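Local coordinates for protein cell division GTPase FtsZ, diverged (PDB 3V3T) that belongs to the tubulin/FtsZ superfamily as a diverged FtsZ of the TubZ type, with a Rossmann-like GTPase domain followed by a tubulin-type C-terminal domain, at residues A[18-30]-A[176-188]. The protein carries 1 engineered substitution. Residues are numbered along the deposited sequence; the frame is centred on the assembly and turned at random.
Sequences NIVDTLLGICGDY and NKEFATLFNDFMN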
ATOM      1  N   ASN A  18       5.231   4.371  10.878  1.00 31.01           N
ATOM      2  CA  ASN A  18       6.091   3.224  11.172  1.00 28.94           C
ATOM      3  C   ASN A  18       6.386   2.416   9.919  1.00 33.19           C
ATOM      4  O   ASN A  18       7.488   1.894   9.746  1.00 36.46           O
ATOM      5  CB  ASN A  18       5.461   2.347  12.260  1.00 33.63           C
ATOM      6  CG  ASN A  18       5.485   3.022  13.635  1.00 44.69           C
ATOM      7  OD1 ASN A  18       6.285   3.934  13.879  1.00 45.43           O
ATOM      8  ND2 ASN A  18       4.603   2.588  14.528  1.00 43.42           N
ATOM      9  N   ILE A  19       5.399   2.338   9.033  1.00 31.59           N
ATOM     10  CA  ILE A  19       5.564   1.628   7.780  1.00 29.33           C
ATOM     11  C   ILE A  19       6.586   2.310   6.886  1.00 28.29           C
ATOM     12  O   ILE A  19       7.486   1.666   6.346  1.00 29.06           O
ATOM     13  CB  ILE A  19       4.226   1.501   7.049  1.00 32.99           C
ATOM     14  CG1 ILE A  19       3.338   0.478   7.777  1.00 30.63           C
ATOM     15  CG2 ILE A  19       4.456   1.073   5.604  1.00 33.31           C
ATOM     16  CD1 ILE A  19       1.888   0.500   7.360  1.00 21.42           C
ATOM     17  N   VAL A  20       6.460   3.621   6.741  1.00 24.99           N
ATOM     18  CA  VAL A  20       7.384   4.364   5.892  1.00 24.26           C
ATOM     19  C   VAL A  20       8.772   4.472   6.510  1.00 32.24           C
ATOM     20  O   VAL A  20       9.775   4.379   5.805  1.00 41.86           O
ATOM     21  CB  VAL A  20       6.805   5.742   5.508  1.00 28.64           C
ATOM     22  CG1 VAL A  20       7.810   6.555   4.680  1.00 25.72           C
ATOM     23  CG2 VAL A  20       5.534   5.525   4.715  1.00 22.93           C
ATOM     24  N   ASP A  21       8.824   4.654   7.827  1.00 28.43           N
ATOM     25  CA  ASP A  21      10.083   4.655   8.558  1.00 36.77           C
ATOM     26  C   ASP A  21      10.814   3.329   8.347  1.00 40.35           C
ATOM     27  O   ASP A  21      12.027   3.296   8.152  1.00 34.31           O
ATOM     28  CB  ASP A  21       9.801   4.856  10.044  1.00 41.35           C
ATOM     29  CG  ASP A  21      11.010   5.330  10.809  1.00 45.77           C
ATOM     30  OD1 ASP A  21      11.871   5.994  10.196  1.00 50.89           O
ATOM     31  OD2 ASP A  21      11.088   5.054  12.027  1.00 53.68           O
ATOM     32  N   THR A  22      10.071   2.227   8.391  1.00 38.19           N
ATOM     33  CA  THR A  22      10.668   0.910   8.161  1.00 37.41           C
ATOM     34  C   THR A  22      11.204   0.790   6.738  1.00 37.23           C
ATOM     35  O   THR A  22      12.333   0.355   6.528  1.00 43.03           O
ATOM     36  CB  THR A  22       9.658  -0.227   8.434  1.00 37.40           C
ATOM     37  OG1 THR A  22       9.377  -0.271   9.833  1.00 36.51           O
ATOM     38  CG2 THR A  22      10.221  -1.578   7.996  1.00 33.44           C
ATOM     39  N   LEU A  23      10.396   1.186   5.759  1.00 32.44           N
ATOM     40  CA  LEU A  23      10.847   1.160   4.368  1.00 34.26           C
ATOM     41  C   LEU A  23      12.148   1.945   4.165  1.00 38.05           C
ATOM     42  O   LEU A  23      13.090   1.454   3.536  1.00 35.72           O
ATOM     43  CB  LEU A  23       9.752   1.671   3.430  1.00 29.14           C
ATOM     44  CG  LEU A  23      10.143   1.845   1.960  1.00 35.22           C
ATOM     45  CD1 LEU A  23      10.763   0.569   1.388  1.00 31.89           C
ATOM     46  CD2 LEU A  23       8.932   2.289   1.128  1.00 32.75           C
ATOM     47  N   LEU A  24      12.212   3.154   4.714  1.00 29.07           N
ATOM     48  CA  LEU A  24      13.392   3.992   4.534  1.00 34.83           C
ATOM     49  C   LEU A  24      14.645   3.375   5.179  1.00 42.07           C
ATOM     50  O   LEU A  24      15.765   3.648   4.752  1.00 47.33           O
ATOM     51  CB  LEU A  24      13.142   5.415   5.053  1.00 35.64           C
ATOM     52  CG  LEU A  24      12.165   6.275   4.236  1.00 38.29           C
ATOM     53  CD1 LEU A  24      11.849   7.586   4.952  1.00 31.32           C
ATOM     54  CD2 LEU A  24      12.749   6.555   2.856  1.00 40.01           C
ATOM     55  N   GLY A  25      14.450   2.540   6.195  1.00 42.54           N
ATOM     56  CA  GLY A  25      15.555   1.845   6.843  1.00 40.61           C
ATOM     57  C   GLY A  25      16.137   0.765   5.942  1.00 42.60           C
ATOM     58  O   GLY A  25      17.297   0.386   6.081  1.00 52.70           O
ATOM     59  N   ILE A  26      15.329   0.277   5.005  1.00 42.41           N
ATOM     60  CA  ILE A  26      15.772  -0.731   4.046  1.00 42.26           C
ATOM     61  C   ILE A  26      16.395  -0.040   2.834  1.00 41.00           C
ATOM     62  O   ILE A  26      17.358  -0.531   2.245  1.00 45.35           O
ATOM     63  CB  ILE A  26      14.585  -1.633   3.592  1.00 45.51           C
ATOM     64  CG1 ILE A  26      14.188  -2.597   4.711  1.00 52.25           C
ATOM     65  CG2 ILE A  26      14.947  -2.434   2.358  1.00 42.89           C
ATOM     66  CD1 ILE A  26      12.991  -3.484   4.367  1.00 54.38           C
ATOM     67  N   CYS A  27      15.833   1.106   2.468  1.00 39.33           N
ATOM     68  CA  CYS A  27      16.346   1.892   1.355  1.00 42.79           C
ATOM     69  C   CYS A  27      15.860   3.330   1.488  1.00 44.48           C
ATOM     70  O   CYS A  27      14.655   3.574   1.564  1.00 42.28           O
ATOM     71  CB  CYS A  27      15.875   1.311   0.022  1.00 39.61           C
ATOM     72  SG  CYS A  27      16.459   2.248  -1.414  1.00 47.22           S
ATOM     73  N   GLY A  28      16.793   4.277   1.503  1.00 42.25           N
ATOM     74  CA  GLY A  28      16.454   5.668   1.731  1.00 43.72           C
ATOM     75  C   GLY A  28      16.330   6.483   0.459  1.00 43.77           C
ATOM     76  O   GLY A  28      16.296   7.717   0.494  1.00 41.01           O
ATOM     77  N   ASP A  29      16.279   5.788  -0.672  1.00 44.84           N
ATOM     78  CA  ASP A  29      16.169   6.444  -1.961  1.00 44.42           C
ATOM     79  C   ASP A  29      14.782   7.056  -2.185  1.00 41.74           C
ATOM     80  O   ASP A  29      14.602   7.875  -3.089  1.00 40.29           O
ATOM     81  CB  ASP A  29      16.510   5.464  -3.077  1.00 51.79           C
ATOM     82  CG  ASP A  29      17.924   4.942  -2.975  1.00 57.74           C
ATOM     83  OD1 ASP A  29      18.737   5.572  -2.269  1.00 67.23           O
ATOM     84  OD2 ASP A  29      18.227   3.910  -3.605  1.00 58.99           O
ATOM     85  N   TYR A  30      13.811   6.671  -1.357  1.00 36.04           N
ATOM     86  CA  TYR A  30      12.462   7.234  -1.439  1.00 32.54           C
ATOM     87  C   TYR A  30      12.387   8.594  -0.734  1.00 38.75           C
ATOM     88  O   TYR A  30      13.199   8.902   0.142  1.00 45.73           O
ATOM     89  CB  TYR A  30      11.431   6.282  -0.818  1.00 28.22           C
ATOM     90  CG  TYR A  30      11.509   4.882  -1.359  1.00 43.40           C
ATOM     91  CD1 TYR A  30      10.855   4.532  -2.530  1.00 35.32           C
ATOM     92  CD2 TYR A  30      12.247   3.902  -0.696  1.00 40.58           C
ATOM     93  CE1 TYR A  30      10.947   3.254  -3.035  1.00 35.42           C
ATOM     94  CE2 TYR A  30      12.335   2.623  -1.192  1.00 29.35           C
ATOM     95  CZ  TYR A  30      11.693   2.310  -2.358  1.00 32.68           C
ATOM     96  OH  TYR A  30      11.785   1.037  -2.846  1.00 32.42           O
ATOM     97  N   ASN A 176       4.824  -4.720   8.530  1.00 31.46           N
ATOM     98  CA  ASN A 176       5.567  -3.541   8.102  1.00 36.29           C
ATOM     99  C   ASN A 176       6.867  -3.908   7.419  1.00 38.55           C
ATOM    100  O   ASN A 176       7.178  -3.404   6.347  1.00 37.43           O
ATOM    101  CB  ASN A 176       5.862  -2.645   9.311  1.00 31.69           C
ATOM    102  CG  ASN A 176       4.614  -2.037   9.893  1.00 30.88           C
ATOM    103  OD1 ASN A 176       3.508  -2.302   9.415  1.00 34.31           O
ATOM    104  ND2 ASN A 176       4.772  -1.218  10.922  1.00 33.66           N
ATOM    105  N   LYS A 177       7.630  -4.789   8.058  1.00 33.23           N
ATOM    106  CA  LYS A 177       8.919  -5.192   7.532  1.00 40.70           C
ATOM    107  C   LYS A 177       8.742  -5.899   6.216  1.00 41.90           C
ATOM    108  O   LYS A 177       9.518  -5.694   5.283  1.00 48.16           O
ATOM    109  CB  LYS A 177       9.633  -6.132   8.502  1.00 44.43           C
ATOM    110  CG  LYS A 177      10.180  -5.468   9.749  1.00 59.26           C
ATOM    111  CD  LYS A 177      10.770  -6.522  10.684  1.00 64.48           C
ATOM    112  CE  LYS A 177      11.269  -5.915  11.986  1.00 78.45           C
ATOM    113  NZ  LYS A 177      12.020  -6.916  12.811  1.00 89.25           N
ATOM    114  N   GLU A 178       7.735  -6.764   6.146  1.00 40.72           N
ATOM    115  CA  GLU A 178       7.533  -7.541   4.936  1.00 35.71           C
ATOM    116  C   GLU A 178       7.061  -6.657   3.787  1.00 33.27           C
ATOM    117  O   GLU A 178       7.504  -6.830   2.647  1.00 30.22           O
ATOM    118  CB  GLU A 178       6.560  -8.691   5.165  1.00 37.66           C
ATOM    119  CG  GLU A 178       6.432  -9.584   3.954  1.00 42.05           C
ATOM    120  CD  GLU A 178       6.126 -11.029   4.307  1.00 52.13           C
ATOM    121  OE1 GLU A 178       6.182 -11.399   5.516  1.00 46.70           O
ATOM    122  OE2 GLU A 178       5.832 -11.788   3.356  1.00 51.30           O
ATOM    123  N   PHE A 179       6.178  -5.706   4.080  1.00 34.00           N
ATOM    124  CA  PHE A 179       5.713  -4.820   3.020  1.00 37.02           C
ATOM    125  C   PHE A 179       6.865  -4.014   2.470  1.00 31.25           C
ATOM    126  O   PHE A 179       7.003  -3.860   1.255  1.00 32.02           O
ATOM    127  CB  PHE A 179       4.618  -3.849   3.453  1.00 36.81           C
ATOM    128  CG  PHE A 179       4.269  -2.848   2.373  1.00 30.74           C
ATOM    129  CD1 PHE A 179       3.489  -3.229   1.284  1.00 23.76           C
ATOM    130  CD2 PHE A 179       4.775  -1.550   2.415  1.00 26.47           C
ATOM    131  CE1 PHE A 179       3.180  -2.319   0.269  1.00 28.97           C
ATOM    132  CE2 PHE A 179       4.474  -0.634   1.410  1.00 29.50           C
ATOM    133  CZ  PHE A 179       3.674  -1.008   0.339  1.00 27.30           C
ATOM    134  N   ALA A 180       7.698  -3.503   3.367  1.00 36.42           N
ATOM    135  CA  ALA A 180       8.834  -2.709   2.943  1.00 40.92           C
ATOM    136  C   ALA A 180       9.723  -3.543   2.025  1.00 43.23           C
ATOM    137  O   ALA A 180      10.164  -3.074   0.970  1.00 40.77           O
ATOM    138  CB  ALA A 180       9.606  -2.212   4.136  1.00 43.79           C
ATOM    139  N   THR A 181       9.960  -4.790   2.409  1.00 37.77           N
ATOM    140  CA  THR A 181      10.796  -5.666   1.598  1.00 34.58           C
ATOM    141  C   THR A 181      10.149  -5.926   0.240  1.00 38.20           C
ATOM    142  O   THR A 181      10.803  -5.816  -0.803  1.00 36.92           O
ATOM    143  CB  THR A 181      11.105  -6.985   2.329  1.00 35.10           C
ATOM    144  OG1 THR A 181      11.793  -6.686   3.544  1.00 42.60           O
ATOM    145  CG2 THR A 181      11.989  -7.900   1.477  1.00 37.13           C
ATOM    146  N   LEU A 182       8.859  -6.245   0.240  1.00 32.13           N
ATOM    147  CA  LEU A 182       8.192  -6.576  -1.015  1.00 30.11           C
ATOM    148  C   LEU A 182       8.164  -5.366  -1.943  1.00 30.45           C
ATOM    149  O   LEU A 182       8.409  -5.477  -3.139  1.00 31.30           O
ATOM    150  CB  LEU A 182       6.782  -7.099  -0.769  1.00 28.80           C
ATOM    151  CG  LEU A 182       6.688  -8.475  -0.108  1.00 34.71           C
ATOM    152  CD1 LEU A 182       5.245  -8.777   0.252  1.00 27.79           C
ATOM    153  CD2 LEU A 182       7.237  -9.542  -1.032  1.00 30.27           C
ATOM    154  N   PHE A 183       7.877  -4.202  -1.392  1.00 30.34           N
ATOM    155  CA  PHE A 183       7.794  -3.019  -2.226  1.00 28.90           C
ATOM    156  C   PHE A 183       9.154  -2.630  -2.797  1.00 35.11           C
ATOM    157  O   PHE A 183       9.282  -2.323  -3.979  1.00 38.83           O
ATOM    158  CB  PHE A 183       7.204  -1.850  -1.443  1.00 25.69           C
ATOM    159  CG  PHE A 183       6.907  -0.674  -2.292  1.00 33.79           C
ATOM    160  CD1 PHE A 183       5.733  -0.623  -3.028  1.00 27.55           C
ATOM    161  CD2 PHE A 183       7.794   0.388  -2.362  1.00 25.45           C
ATOM    162  CE1 PHE A 183       5.449   0.491  -3.826  1.00 24.11           C
ATOM    163  CE2 PHE A 183       7.513   1.488  -3.149  1.00 29.77           C
ATOM    164  CZ  PHE A 183       6.332   1.533  -3.881  1.00 23.59           C
ATOM    165  N   ASN A 184      10.170  -2.637  -1.951  1.00 29.81           N
ATOM    166  CA  ASN A 184      11.511  -2.340  -2.410  1.00 35.39           C
ATOM    167  C   ASN A 184      12.028  -3.383  -3.416  1.00 37.19           C
ATOM    168  O   ASN A 184      12.700  -3.036  -4.393  1.00 42.61           O
ATOM    169  CB  ASN A 184      12.462  -2.177  -1.222  1.00 34.52           C
ATOM    170  CG  ASN A 184      13.814  -1.663  -1.636  1.00 47.28           C
ATOM    171  OD1 ASN A 184      13.942  -0.537  -2.130  1.00 37.68           O
ATOM    172  ND2 ASN A 184      14.839  -2.483  -1.443  1.00 40.16           N
ATOM    173  N   ASP A 185      11.705  -4.656  -3.194  1.00 37.49           N
ATOM    174  CA  ASP A 185      12.069  -5.700  -4.159  1.00 41.76           C
ATOM    175  C   ASP A 185      11.383  -5.430  -5.489  1.00 41.76           C
ATOM    176  O   ASP A 185      11.990  -5.553  -6.549  1.00 36.41           O
ATOM    177  CB  ASP A 185      11.673  -7.084  -3.655  1.00 45.38           C
ATOM    178  CG  ASP A 185      12.577  -7.577  -2.551  1.00 50.77           C
ATOM    179  OD1 ASP A 185      13.658  -6.978  -2.348  1.00 50.34           O
ATOM    180  OD2 ASP A 185      12.204  -8.562  -1.890  1.00 49.64           O
ATOM    181  N   PHE A 186      10.112  -5.046  -5.415  1.00 32.90           N
ATOM    182  CA  PHE A 186       9.346  -4.659  -6.592  1.00 30.30           C
ATOM    183  C   PHE A 186      10.066  -3.547  -7.380  1.00 34.07           C
ATOM    184  O   PHE A 186      10.337  -3.692  -8.571  1.00 38.70           O
ATOM    185  CB  PHE A 186       7.925  -4.281  -6.149  1.00 30.57           C
ATOM    186  CG  PHE A 186       7.171  -3.442  -7.123  1.00 29.76           C
ATOM    187  CD1 PHE A 186       7.257  -3.675  -8.476  1.00 28.90           C
ATOM    188  CD2 PHE A 186       6.343  -2.425  -6.668  1.00 32.88           C
ATOM    189  CE1 PHE A 186       6.546  -2.895  -9.360  1.00 30.85           C
ATOM    190  CE2 PHE A 186       5.625  -1.653  -7.547  1.00 29.56           C
ATOM    191  CZ  PHE A 186       5.726  -1.886  -8.895  1.00 25.56           C
ATOM    192  N   MET A 187      10.430  -2.465  -6.702  1.00 31.42           N
ATOM    193  CA  MET A 187      11.195  -1.394  -7.338  1.00 33.17           C
ATOM    194  C   MET A 187      12.570  -1.824  -7.868  1.00 45.35           C
ATOM    195  O   MET A 187      13.138  -1.153  -8.724  1.00 38.36           O
ATOM    196  CB  MET A 187      11.369  -0.229  -6.364  1.00 32.95           C
ATOM    197  CG  MET A 187      10.063   0.397  -5.919  1.00 33.46           C
ATOM    198  SD  MET A 187       9.195   1.175  -7.303  1.00 39.80           S
ATOM    199  CE  MET A 187       8.326  -0.201  -8.026  1.00 82.95           C
ATOM    200  N   ASN A 188      13.124  -2.922  -7.361  1.00 45.22           N
ATOM    201  CA  ASN A 188      14.445  -3.362  -7.835  1.00 43.20           C
ATOM    202  C   ASN A 188      14.440  -4.317  -9.036  1.00 48.76           C
ATOM    203  O   ASN A 188      15.491  -4.844  -9.399  1.00 56.47           O
ATOM    204  CB  ASN A 188      15.246  -4.017  -6.705  1.00 45.43           C
ATOM    205  CG  ASN A 188      15.746  -3.022  -5.686  1.00 47.49           C
ATOM    206  OD1 ASN A 188      15.930  -1.836  -5.980  1.00 45.17           O
ATOM    207  ND2 ASN A 188      15.991  -3.505  -4.475  1.00 49.94           N
TER
HETATM  208  O   HOH W   1       7.408  -1.053  12.390  1.00 49.12           O
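Two helices of the tubulin/FtsZ fold pack here: helix 14-26, which follows strand 7-11 of the Rossmann-like sheet, and helix 172-187, which follows strand 160-165 and by its place in the chain probably corresponds to the central core helix of the fold. L23 and A180 touch where the axes of helices 18-26 and 176-187 pass 8.6 Å apart, crossing at -52°. The small A180 allows this closeness: its CB lies 3.6 Å from L23 CA, and T22 CG2 and I26 CD1 also close on it. I26 CD1 continues over the turn to T181 OG1, a hydroxyl that donates to K177 O, so the methyl meets an oxygen already engaged within its own helix. With CG anti to the backbone N (chi1 173°), L23 carries its fork toward helix 176-187: CD1 rests against A180 O, whereas CD2 reaches F183 CD2 and lies above one face of the Y30 ring, offset toward the rim. At the N-terminal ends of the two segments the N176 amide crosses I19 at about a right angle, its OD1 in close van der Waals contact with I19 CG1 at 3.2 Å, and ND2 donates to a water that bonds weakly to T22 OG1. Beyond helix 14-26, Y30 OH donates to N184 OD1 at 2.8 Å, in the amide plane on a lone pair, with ring and amide 74° apart. C27 CB packs on N184 OD1 and I26 CG2 on N184 ND2. M187 CG and F183 CE2 both approach Y30 CE1, M187 CG at the ring edge. K4 donates to N184 OD1 as well, and F9 of strand 7-11 touches L23. An apolar centre around A180 thus lies between two asparagines, N176 and N184; donors Y30 and K4 probably fix the buried N184 amide's rotation, and the Y30 bond ties the segment leading into strand 31-36 to helix 172-187.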